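Local coordinates for projannalysin (PDB 4JIX), which is the inactive precursor of jannalysin, a minimal zinc metallopeptidase of the minigluzincin type that probably cleaves peptide bonds once activated, at residues I21-N26 with E72-K77; I29-K34 with L50-Y55; E62-Y67 with E104-Q109. The protein carries 1 engineered substitution. All coordinates share one frame; numbering follows the deposited sequence.

How the contacts relate
Helix 62-78, which carries the zinc ligands His71 and His75, joins the three contacts. Contact 1 packs a turn against its C-terminal part, and contact 3 crosses its N-terminal part with helix 97-111; their centres lie about 19 Å apart, on opposite sides of the chain's centre. Contact 2, a parallel strand pair nested in the loop that contact 1 closes, packs directly on the helix: Ile29 CG2 meets Phe76 CE1 at 3.6 Å, and Leu50 CD1 meets Glu72 CB at 3.6 Å. Contact 1 holds the ligand His75 itself, whereas the side chains of Leu50 in contact 2 and Glu104 in contact 3 come to about 11 and 9 Å from a zinc ion.

Contact 1: I21-N26 with E72-K77; sequences ISLNIN and ELIHFK. With ZN (zinc ion), chain C.
The zinc-binding HExxH helix of this metallopeptidase is packed, on the flank turned from the metal, against Leu23 and Ile25 of the turn that follows helix 12-22. That turn is a Schellman motif: Asn24 takes a positive phi, and its N bonds back to Ile21 O. Leu23 and Ile25, on either side of Asn24 in sequence, both point at the helix. Leu23 works as a fork. Its CD1 lies 3.8 Å from Leu73 CB; toward Ile74 the two side chains meet at about a right angle, Leu23 CD2 lying 4.2 Å from Ile74 CG1. Ile25 divides its contacts too: CD1 reaches down to the backbone, 3.5 Å from Leu73 O, and CG2 approaches the Phe76 ring, 3.6 Å from Phe76 CE1.

Lys77 adds the polar part of the contact. With CG anti to the backbone N (chi1 -163°) and the chain extended beyond it, the aliphatic part passes obliquely over Ile25, Lys77 CG lying 4.0 Å from Ile25 CG1, and brings the ammonium to the carbonyl of Leu23. The ammonium also forms a salt bridge with Glu90, so one charge ties the turn to helix 85-91 as well as to its own helix.

On the metal flank His75 NE2 binds the zinc at 2.1 Å, together with His71, His83 and a water. His75 ND1 is hydrogen-bonded to Ser80 O, which probably fixes the ring's rotation, a second-shell bond behind a first-shell ligand. The polar bond across the contact runs from Lys77 NZ to Leu23 O, 2.9 Å long; the nitrogen stands above the carbonyl plane, 35° out of it, with a C=O...N angle of 131°.

Contact 2: I29-K34 with L50-Y55; sequences INIEIK and LRLNKY. With SO4 (sulfate ion), chain E; SO4 (sulfate ion), chain F.
Leu52 O accepts a hydrogen bond from Lys34 N (3.1 Å) and a weaker CA-H...O contact from Ile33 CA (3.3 Å), both on strand 30-34. The two strands are parallel, their directions 20° apart. Glu32, paired with Arg51, bonds to Leu50 and Leu52 on either side of it, and Asn30 and Lys34 continue the pattern. Thus Leu50 N reaches Asn30 O at 2.8 Å, Glu32 N reaches Leu50 O at 2.9 Å and Leu52 N reaches Glu32 O at 2.8 Å. The pairing outlasts the strand, since Lys54 N, already in helix 54-59, comes to Lys34 O at 3.0 Å from well above the carbonyl plane. Asn53 stands at the N-cap of that helix, its OD1 accepting from Val56 N.

Glu32 and Arg51 lie side by side on one face of the sheet, both extended and pointing the same way. Arg51 NE donates to Glu32 OE1 at 2.8 Å in a salt bridge that is far from flat: the planes of carboxylate and guanidinium stand 77° apart, and NE lies 48° out of the carboxylate plane. The other nitrogens, NH1 and NH2, converge on one sulfate oxygen, O1, which lies at the guanidinium edge and in its plane, with Arg51 NH2 2.9 Å from O1. Lys34 NZ, its chain bent at the last torsion, holds O1 of a second sulfate; both anions probably come from the crystallisation liquor.

The opposite face carries Ile31, Ile33, Leu50 and Leu52, against which helices 12-22 and 62-78 pack: Ile31 and Ile33 touch Lys13, and Leu50 and Leu52 touch Ile69. Strand 49-53 is central in the mixed sheet, between parallel strand 30-34 and antiparallel strand 41-44.

Contact 3: E62-Y67 with E104-Q109; sequences EELLHY and ELKIIQ
Lys106 reaches across from helix 97-111 to Leu64 and Glu63. Its CB meets Leu64 CD2 at 3.7 Å; CG lies beside the backbone N (chi1 -68°), and the extended chain beyond it carries the ammonium to Glu63. Lys106 CD passes 3.7 Å from Glu63 OE2 and CE 3.9 Å from the same oxygen, until Lys106 NZ meets the syn lone pair of Glu63 OE2 at 3.0 Å in a salt bridge. A water doubles the link, accepting from NZ and donating to Glu63 OE1.

Deeper in, Leu64 and Ile107 slide past each other in opposite directions, and Tyr67 CD2 rests 4.0 Å from Ile107 CD1. The Tyr67 hydroxyl donates a hydrogen bond to Glu104: OH lies a short 2.5 Å from Glu104 OE2, above the carboxylate, whose plane stands 78° from the ring's. A glycerol also bonds to that oxygen.

The two helices cross steeply, at -108°, in a buried packing of helix 62-78 on helix 97-111. Tyr67 also touches Cys100 and Ile103 of helix 97-111, and Ile108 of the second subunit packs on Glu104 and Ile107.

Contact 1: I21-N26 with E72-K77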
loop_
_atom_site.group_PDB
_atom_site.type_symbol
_atom_site.label_atom_id
_atom_site.label_comp_id
_atom_site.label_asym_id
_atom_site.label_seq_id
_atom_site.Cartn_x
_atom_site.Cartn_y
_atom_site.Cartn_z
ATOM N N ILE A 21 5.406 -4.440 -23.703
ATOM C CA ILE A 21 5.556 -5.527 -24.682
ATOM C C ILE A 21 4.521 -6.639 -24.392
ATOM O O ILE A 21 3.759 -6.972 -25.296
ATOM C CB ILE A 21 7.014 -6.087 -24.776
ATOM C CG1 ILE A 21 7.952 -5.042 -25.434
ATOM C CG2 ILE A 21 7.062 -7.413 -25.591
ATOM C CD1 ILE A 21 9.537 -5.284 -25.237
ATOM N N SER A 22 4.451 -7.154 -23.126
ATOM C CA SER A 22 3.532 -8.243 -22.755
ATOM C C SER A 22 2.058 -7.843 -22.940
ATOM O O SER A 22 1.254 -8.679 -23.354
ATOM C CB SER A 22 3.785 -8.725 -21.327
ATOM O OG SER A 22 3.393 -7.748 -20.373
ATOM N N LEU A 23 1.715 -6.559 -22.700
ATOM C CA LEU A 23 0.348 -6.067 -22.894
ATOM C C LEU A 23 0.072 -5.665 -24.338
ATOM O O LEU A 23 -1.069 -5.337 -24.658
ATOM C CB LEU A 23 0.047 -4.872 -21.976
ATOM C CG LEU A 23 -0.252 -5.180 -20.502
ATOM C CD1 LEU A 23 -0.394 -3.882 -19.717
ATOM C CD2 LEU A 23 -1.530 -6.032 -20.346
ATOM N N ASN A 24 1.097 -5.696 -25.214
ATOM C CA ASN A 24 1.013 -5.320 -26.639
ATOM C C ASN A 24 0.534 -3.849 -26.814
ATOM O O ASN A 24 -0.369 -3.558 -27.606
ATOM C CB ASN A 24 0.128 -6.298 -27.437
ATOM C CG ASN A 24 0.288 -6.206 -28.941
ATOM O OD1 ASN A 24 1.394 -6.069 -29.477
ATOM N ND2 ASN A 24 -0.823 -6.279 -29.657
ATOM N N ILE A 25 1.135 -2.933 -26.042
ATOM C CA ILE A 25 0.842 -1.495 -26.132
ATOM C C ILE A 25 1.950 -0.846 -26.989
ATOM O O ILE A 25 3.127 -0.852 -26.588
ATOM C CB ILE A 25 0.729 -0.828 -24.719
ATOM C CG1 ILE A 25 -0.453 -1.391 -23.876
ATOM C CG2 ILE A 25 0.651 0.716 -24.829
ATOM C CD1 ILE A 25 -0.366 -1.072 -22.322
ATOM N N ASN A 26 1.585 -0.298 -28.163
ATOM C CA ASN A 26 2.563 0.398 -29.005
ATOM C C ASN A 26 2.344 1.914 -28.965
ATOM O O ASN A 26 2.960 2.650 -29.738
ATOM C CB ASN A 26 2.604 -0.097 -30.459
ATOM C CG ASN A 26 3.827 0.440 -31.206
ATOM O OD1 ASN A 26 4.932 0.544 -30.656
ATOM N ND2 ASN A 26 3.643 0.894 -32.432
ATOM N N GLU A 72 -1.497 0.196 -13.695
ATOM C CA GLU A 72 -1.708 1.438 -14.460
ATOM C C GLU A 72 -1.818 1.208 -15.961
ATOM O O GLU A 72 -2.578 1.902 -16.643
ATOM C CB GLU A 72 -0.552 2.425 -14.231
ATOM C CG GLU A 72 -0.191 2.655 -12.776
ATOM C CD GLU A 72 -1.313 3.194 -11.923
ATOM O OE1 GLU A 72 -2.287 3.748 -12.479
ATOM O OE2 GLU A 72 -1.239 3.013 -10.691
ATOM N N LEU A 73 -0.986 0.294 -16.480
ATOM C CA LEU A 73 -0.919 0.071 -17.908
ATOM C C LEU A 73 -2.083 -0.778 -18.409
ATOM O O LEU A 73 -2.460 -0.610 -19.565
ATOM C CB LEU A 73 0.460 -0.468 -18.334
ATOM C CG LEU A 73 1.633 0.542 -18.145
ATOM C CD1 LEU A 73 2.940 -0.020 -18.663
ATOM C CD2 LEU A 73 1.348 1.908 -18.838
ATOM N N ILE A 74 -2.719 -1.595 -17.542
ATOM C CA ILE A 74 -3.942 -2.315 -17.929
ATOM C C ILE A 74 -5.032 -1.255 -18.208
ATOM O O ILE A 74 -5.673 -1.325 -19.256
ATOM C CB ILE A 74 -4.395 -3.388 -16.894
ATOM C CG1 ILE A 74 -3.428 -4.600 -16.926
ATOM C CG2 ILE A 74 -5.858 -3.858 -17.174
ATOM C CD1 ILE A 74 -3.588 -5.531 -15.728
ATOM N N HIS A 75 -5.164 -0.231 -17.324
ATOM C CA HIS A 75 -6.109 0.877 -17.522
ATOM C C HIS A 75 -5.875 1.528 -18.894
ATOM O O HIS A 75 -6.826 1.771 -19.629
ATOM C CB HIS A 75 -5.957 1.955 -16.427
ATOM C CG HIS A 75 -6.556 1.599 -15.108
ATOM N ND1 HIS A 75 -7.908 1.344 -14.974
ATOM C CD2 HIS A 75 -5.970 1.509 -13.894
ATOM C CE1 HIS A 75 -8.103 1.107 -13.688
ATOM N NE2 HIS A 75 -6.967 1.193 -13.000
ATOM N N PHE A 76 -4.606 1.811 -19.222
ATOM C CA PHE A 76 -4.258 2.437 -20.486
ATOM C C PHE A 76 -4.639 1.524 -21.654
ATOM O O PHE A 76 -5.227 2.006 -22.626
ATOM C CB PHE A 76 -2.762 2.809 -20.534
ATOM C CG PHE A 76 -2.325 3.520 -21.801
ATOM C CD1 PHE A 76 -1.127 3.186 -22.428
ATOM C CD2 PHE A 76 -3.090 4.558 -22.341
ATOM C CE1 PHE A 76 -0.707 3.864 -23.578
ATOM C CE2 PHE A 76 -2.666 5.238 -23.487
ATOM C CZ PHE A 76 -1.485 4.878 -24.105
ATOM N N LYS A 77 -4.364 0.205 -21.534
ATOM C CA LYS A 77 -4.690 -0.743 -22.601
ATOM C C LYS A 77 -6.207 -0.834 -22.885
ATOM O O LYS A 77 -6.604 -0.823 -24.048
ATOM C CB LYS A 77 -4.147 -2.145 -22.288
ATOM C CG LYS A 77 -4.099 -3.014 -23.545
ATOM C CD LYS A 77 -4.161 -4.461 -23.214
ATOM C CE LYS A 77 -4.249 -5.301 -24.460
ATOM N NZ LYS A 77 -3.619 -6.627 -24.236
HETATM ZN ZN ZN C . -6.925 1.470 -10.889
HETATM O O HOH W 1 -6.895 1.828 -8.736
#

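Contact 2: I29-K34 with L50-Y55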
loop_
_atom_site.group_PDB
_atom_site.type_symbol
_atom_site.label_atom_id
_atom_site.label_comp_id
_atom_site.label_asym_id
_atom_site.label_seq_id
_atom_site.Cartn_x
_atom_site.Cartn_y
_atom_site.Cartn_z
ATOM N N ILE A 29 4.468 6.476 -24.263
ATOM C CA ILE A 29 4.110 7.011 -22.943
ATOM C C ILE A 29 5.289 7.807 -22.375
ATOM O O ILE A 29 6.438 7.638 -22.804
ATOM C CB ILE A 29 3.616 5.943 -21.920
ATOM C CG1 ILE A 29 4.701 4.889 -21.586
ATOM C CG2 ILE A 29 2.298 5.304 -22.343
ATOM C CD1 ILE A 29 4.524 4.203 -20.177
ATOM N N ASN A 30 4.988 8.678 -21.423
ATOM C CA ASN A 30 5.984 9.423 -20.673
ATOM C C ASN A 30 6.101 8.762 -19.317
ATOM O O ASN A 30 5.095 8.289 -18.789
ATOM C CB ASN A 30 5.586 10.903 -20.547
ATOM C CG ASN A 30 5.466 11.575 -21.885
ATOM O OD1 ASN A 30 6.440 11.694 -22.632
ATOM N ND2 ASN A 30 4.252 11.980 -22.238
ATOM N N ILE A 31 7.314 8.686 -18.769
ATOM C CA ILE A 31 7.543 8.113 -17.440
ATOM C C ILE A 31 8.082 9.223 -16.545
ATOM O O ILE A 31 9.107 9.823 -16.870
ATOM C CB ILE A 31 8.487 6.878 -17.457
ATOM C CG1 ILE A 31 8.028 5.815 -18.476
ATOM C CG2 ILE A 31 8.635 6.282 -16.040
ATOM C CD1 ILE A 31 9.126 4.872 -18.913
ATOM N N GLU A 32 7.380 9.508 -15.439
ATOM C CA GLU A 32 7.791 10.531 -14.477
ATOM C C GLU A 32 8.008 9.893 -13.110
ATOM O O GLU A 32 7.062 9.374 -12.521
ATOM C CB GLU A 32 6.745 11.656 -14.369
ATOM C CG GLU A 32 6.809 12.709 -15.452
ATOM C CD GLU A 32 5.915 13.914 -15.210
ATOM O OE1 GLU A 32 5.303 14.012 -14.121
ATOM O OE2 GLU A 32 5.835 14.772 -16.118
ATOM N N ILE A 33 9.252 9.899 -12.631
ATOM C CA ILE A 33 9.607 9.366 -11.320
ATOM C C ILE A 33 9.889 10.587 -10.449
ATOM O O ILE A 33 10.903 11.264 -10.625
ATOM C CB ILE A 33 10.769 8.333 -11.382
ATOM C CG1 ILE A 33 10.373 7.124 -12.261
ATOM C CG2 ILE A 33 11.168 7.855 -9.979
ATOM C CD1 ILE A 33 11.308 6.841 -13.308
ATOM N N LYS A 34 8.946 10.909 -9.560
ATOM C CA LYS A 34 9.057 12.098 -8.723
ATOM C C LYS A 34 8.458 11.869 -7.325
ATOM O O LYS A 34 7.664 10.935 -7.157
ATOM C CB LYS A 34 8.371 13.301 -9.419
ATOM C CG LYS A 34 6.869 13.139 -9.657
ATOM C CD LYS A 34 6.219 14.434 -10.143
ATOM C CE LYS A 34 4.732 14.464 -9.870
ATOM N NZ LYS A 34 4.433 14.701 -8.428
ATOM N N LEU A 50 2.867 7.969 -17.159
ATOM C CA LEU A 50 2.895 7.042 -16.041
ATOM C C LEU A 50 3.695 7.751 -14.954
ATOM O O LEU A 50 4.847 8.126 -15.208
ATOM C CB LEU A 50 3.538 5.694 -16.468
ATOM C CG LEU A 50 3.848 4.670 -15.355
ATOM C CD1 LEU A 50 2.575 4.086 -14.770
ATOM C CD2 LEU A 50 4.702 3.532 -15.884
ATOM N N ARG A 51 3.074 8.027 -13.792
ATOM C CA ARG A 51 3.772 8.698 -12.688
ATOM C C ARG A 51 4.075 7.691 -11.595
ATOM O O ARG A 51 3.191 6.930 -11.203
ATOM C CB ARG A 51 2.975 9.892 -12.129
ATOM C CG ARG A 51 2.913 11.047 -13.111
ATOM C CD ARG A 51 2.434 12.354 -12.504
ATOM N NE ARG A 51 2.644 13.467 -13.439
ATOM C CZ ARG A 51 1.791 13.820 -14.400
ATOM N NH1 ARG A 51 0.643 13.170 -14.552
ATOM N NH2 ARG A 51 2.079 14.831 -15.211
ATOM N N LEU A 52 5.335 7.647 -11.149
ATOM C CA LEU A 52 5.763 6.699 -10.116
ATOM C C LEU A 52 6.438 7.437 -8.982
ATOM O O LEU A 52 7.267 8.317 -9.230
ATOM C CB LEU A 52 6.714 5.628 -10.696
ATOM C CG LEU A 52 6.173 4.758 -11.850
ATOM C CD1 LEU A 52 7.294 3.968 -12.500
ATOM C CD2 LEU A 52 5.069 3.808 -11.380
ATOM N N ASN A 53 6.078 7.090 -7.740
ATOM C CA ASN A 53 6.650 7.711 -6.557
ATOM C C ASN A 53 8.134 7.342 -6.457
ATOM O O ASN A 53 8.490 6.160 -6.464
ATOM C CB ASN A 53 5.875 7.291 -5.318
ATOM C CG ASN A 53 6.432 7.810 -4.024
ATOM O OD1 ASN A 53 7.524 7.430 -3.582
ATOM N ND2 ASN A 53 5.652 8.630 -3.360
ATOM N N LYS A 54 8.987 8.369 -6.358
ATOM C CA LYS A 54 10.447 8.255 -6.309
ATOM C C LYS A 54 10.961 7.314 -5.201
ATOM O O LYS A 54 11.805 6.469 -5.495
ATOM C CB LYS A 54 11.095 9.644 -6.176
ATOM C CG LYS A 54 12.607 9.630 -6.409
ATOM C CD LYS A 54 13.164 11.028 -6.606
ATOM C CE LYS A 54 14.655 11.022 -6.835
ATOM N NZ LYS A 54 15.407 10.840 -5.566
ATOM N N TYR A 55 10.481 7.452 -3.956
ATOM C CA TYR A 55 10.940 6.581 -2.867
ATOM C C TYR A 55 10.583 5.099 -3.140
ATOM O O TYR A 55 11.397 4.214 -2.874
ATOM C CB TYR A 55 10.382 7.029 -1.502
ATOM C CG TYR A 55 10.767 6.096 -0.369
ATOM C CD1 TYR A 55 9.910 5.081 0.047
ATOM C CD2 TYR A 55 12.004 6.203 0.261
ATOM C CE1 TYR A 55 10.275 4.195 1.060
ATOM C CE2 TYR A 55 12.378 5.321 1.277
ATOM C CZ TYR A 55 11.502 4.331 1.685
ATOM O OH TYR A 55 11.857 3.479 2.705
HETATM S S SO4 E . -1.458 15.713 -16.312
HETATM O O1 SO4 E . -0.353 14.901 -16.823
HETATM O O2 SO4 E . -2.702 15.340 -16.984
HETATM O O3 SO4 E . -1.601 15.484 -14.878
HETATM O O4 SO4 E . -1.177 17.131 -16.542
HETATM S S SO4 F . 1.455 14.658 -5.584
HETATM O O1 SO4 F . 2.124 14.719 -6.882
HETATM O O2 SO4 F . 1.047 13.279 -5.309
HETATM O O3 SO4 F . 0.261 15.508 -5.587
HETATM O O4 SO4 F . 2.381 15.133 -4.558
#

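Contact 3: E62-Y67 with E104-Q109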
loop_
_atom_site.group_PDB
_atom_site.type_symbol
_atom_site.label_atom_id
_atom_site.label_comp_id
_atom_site.label_asym_id
_atom_site.label_seq_id
_atom_site.Cartn_x
_atom_site.Cartn_y
_atom_site.Cartn_z
ATOM N N GLU A 62 11.318 -5.693 -7.282
ATOM C CA GLU A 62 10.826 -5.764 -8.658
ATOM C C GLU A 62 9.401 -6.297 -8.741
ATOM O O GLU A 62 8.624 -5.773 -9.523
ATOM C CB GLU A 62 11.741 -6.653 -9.501
ATOM C CG GLU A 62 11.515 -6.449 -10.990
ATOM C CD GLU A 62 12.401 -7.307 -11.862
ATOM O OE1 GLU A 62 13.564 -7.567 -11.469
ATOM O OE2 GLU A 62 11.925 -7.722 -12.944
ATOM N N GLU A 63 9.087 -7.368 -7.997
ATOM C CA GLU A 63 7.752 -7.955 -7.988
ATOM C C GLU A 63 6.671 -6.886 -7.669
ATOM O O GLU A 63 5.643 -6.847 -8.356
ATOM C CB GLU A 63 7.673 -9.102 -6.973
ATOM C CG GLU A 63 6.246 -9.595 -6.758
ATOM C CD GLU A 63 6.054 -10.599 -5.643
ATOM O OE1 GLU A 63 5.610 -11.727 -5.947
ATOM O OE2 GLU A 63 6.347 -10.267 -4.471
ATOM N N LEU A 64 6.917 -6.013 -6.659
ATOM C CA LEU A 64 5.932 -4.977 -6.300
ATOM C C LEU A 64 5.870 -3.901 -7.360
ATOM O O LEU A 64 4.778 -3.470 -7.710
ATOM C CB LEU A 64 6.203 -4.345 -4.914
ATOM C CG LEU A 64 6.439 -5.292 -3.720
ATOM C CD1 LEU A 64 6.455 -4.510 -2.417
ATOM C CD2 LEU A 64 5.382 -6.417 -3.646
ATOM N N LEU A 65 7.020 -3.487 -7.898
ATOM C CA LEU A 65 7.062 -2.452 -8.948
ATOM C C LEU A 65 6.351 -2.920 -10.217
ATOM O O LEU A 65 5.626 -2.143 -10.822
ATOM C CB LEU A 65 8.513 -2.047 -9.280
ATOM C CG LEU A 65 9.286 -1.339 -8.160
ATOM C CD1 LEU A 65 10.740 -1.137 -8.552
ATOM C CD2 LEU A 65 8.632 0.008 -7.775
ATOM N N HIS A 66 6.570 -4.193 -10.615
ATOM C CA HIS A 66 5.937 -4.802 -11.787
ATOM C C HIS A 66 4.403 -4.782 -11.646
ATOM O O HIS A 66 3.709 -4.421 -12.592
ATOM C CB HIS A 66 6.441 -6.252 -11.977
ATOM C CG HIS A 66 5.705 -7.011 -13.041
ATOM N ND1 HIS A 66 4.572 -7.753 -12.745
ATOM C CD2 HIS A 66 5.954 -7.105 -14.367
ATOM C CE1 HIS A 66 4.181 -8.285 -13.893
ATOM N NE2 HIS A 66 4.974 -7.914 -14.898
ATOM N N TYR A 67 3.893 -5.193 -10.478
ATOM C CA TYR A 67 2.455 -5.255 -10.199
ATOM C C TYR A 67 1.799 -3.867 -10.281
ATOM O O TYR A 67 0.696 -3.745 -10.826
ATOM C CB TYR A 67 2.194 -5.862 -8.801
ATOM C CG TYR A 67 0.717 -6.102 -8.536
ATOM C CD1 TYR A 67 0.101 -7.290 -8.930
ATOM C CD2 TYR A 67 -0.075 -5.121 -7.936
ATOM C CE1 TYR A 67 -1.264 -7.500 -8.727
ATOM C CE2 TYR A 67 -1.441 -5.322 -7.724
ATOM C CZ TYR A 67 -2.027 -6.518 -8.115
ATOM O OH TYR A 67 -3.372 -6.726 -7.925
ATOM N N GLU A 104 -0.652 -7.308 -3.125
ATOM C CA GLU A 104 -1.262 -6.082 -2.604
ATOM C C GLU A 104 -1.030 -5.959 -1.096
ATOM O O GLU A 104 -0.769 -4.854 -0.614
ATOM C CB GLU A 104 -2.758 -6.040 -2.940
ATOM C CG GLU A 104 -2.995 -5.693 -4.404
ATOM C CD GLU A 104 -4.425 -5.812 -4.896
ATOM O OE1 GLU A 104 -5.321 -6.132 -4.082
ATOM O OE2 GLU A 104 -4.655 -5.552 -6.097
ATOM N N LEU A 105 -1.046 -7.088 -0.363
ATOM C CA LEU A 105 -0.758 -7.041 1.074
ATOM C C LEU A 105 0.729 -6.682 1.329
ATOM O O LEU A 105 1.022 -5.940 2.273
ATOM C CB LEU A 105 -1.120 -8.358 1.776
ATOM C CG LEU A 105 -1.024 -8.312 3.309
ATOM C CD1 LEU A 105 -2.068 -7.371 3.911
ATOM C CD2 LEU A 105 -1.081 -9.701 3.900
ATOM N N LYS A 106 1.649 -7.168 0.468
ATOM C CA LYS A 106 3.069 -6.827 0.592
ATOM C C LYS A 106 3.261 -5.311 0.406
ATOM O O LYS A 106 4.012 -4.694 1.163
ATOM C CB LYS A 106 3.924 -7.613 -0.410
ATOM C CG LYS A 106 3.993 -9.113 -0.116
ATOM C CD LYS A 106 4.871 -9.804 -1.164
ATOM C CE LYS A 106 4.828 -11.309 -1.044
ATOM N NZ LYS A 106 5.675 -11.955 -2.092
ATOM N N ILE A 107 2.548 -4.718 -0.569
ATOM C CA ILE A 107 2.582 -3.274 -0.841
ATOM C C ILE A 107 2.084 -2.516 0.399
ATOM O O ILE A 107 2.758 -1.604 0.894
ATOM C CB ILE A 107 1.770 -2.924 -2.112
ATOM C CG1 ILE A 107 2.471 -3.523 -3.377
ATOM C CG2 ILE A 107 1.565 -1.375 -2.241
ATOM C CD1 ILE A 107 1.566 -3.572 -4.677
ATOM N N ILE A 108 0.922 -2.909 0.915
ATOM C CA ILE A 108 0.346 -2.251 2.098
ATOM C C ILE A 108 1.341 -2.300 3.268
ATOM O O ILE A 108 1.581 -1.275 3.911
ATOM C CB ILE A 108 -1.027 -2.903 2.473
ATOM C CG1 ILE A 108 -2.090 -2.559 1.398
ATOM C CG2 ILE A 108 -1.507 -2.444 3.869
ATOM C CD1 ILE A 108 -3.326 -3.424 1.386
ATOM N N GLN A 109 1.948 -3.474 3.509
ATOM C CA GLN A 109 2.836 -3.681 4.651
ATOM C C GLN A 109 4.242 -3.090 4.447
ATOM O O GLN A 109 5.006 -3.006 5.406
ATOM C CB GLN A 109 2.844 -5.149 5.095
ATOM C CG GLN A 109 1.414 -5.480 5.617
ATOM C CD GLN A 109 1.143 -6.858 6.195
ATOM O OE1 GLN A 109 0.152 -7.052 6.904
ATOM N NE2 GLN A 109 1.961 -7.851 5.883
HETATM O O HOH W 2 3.477 -12.915 -4.135
#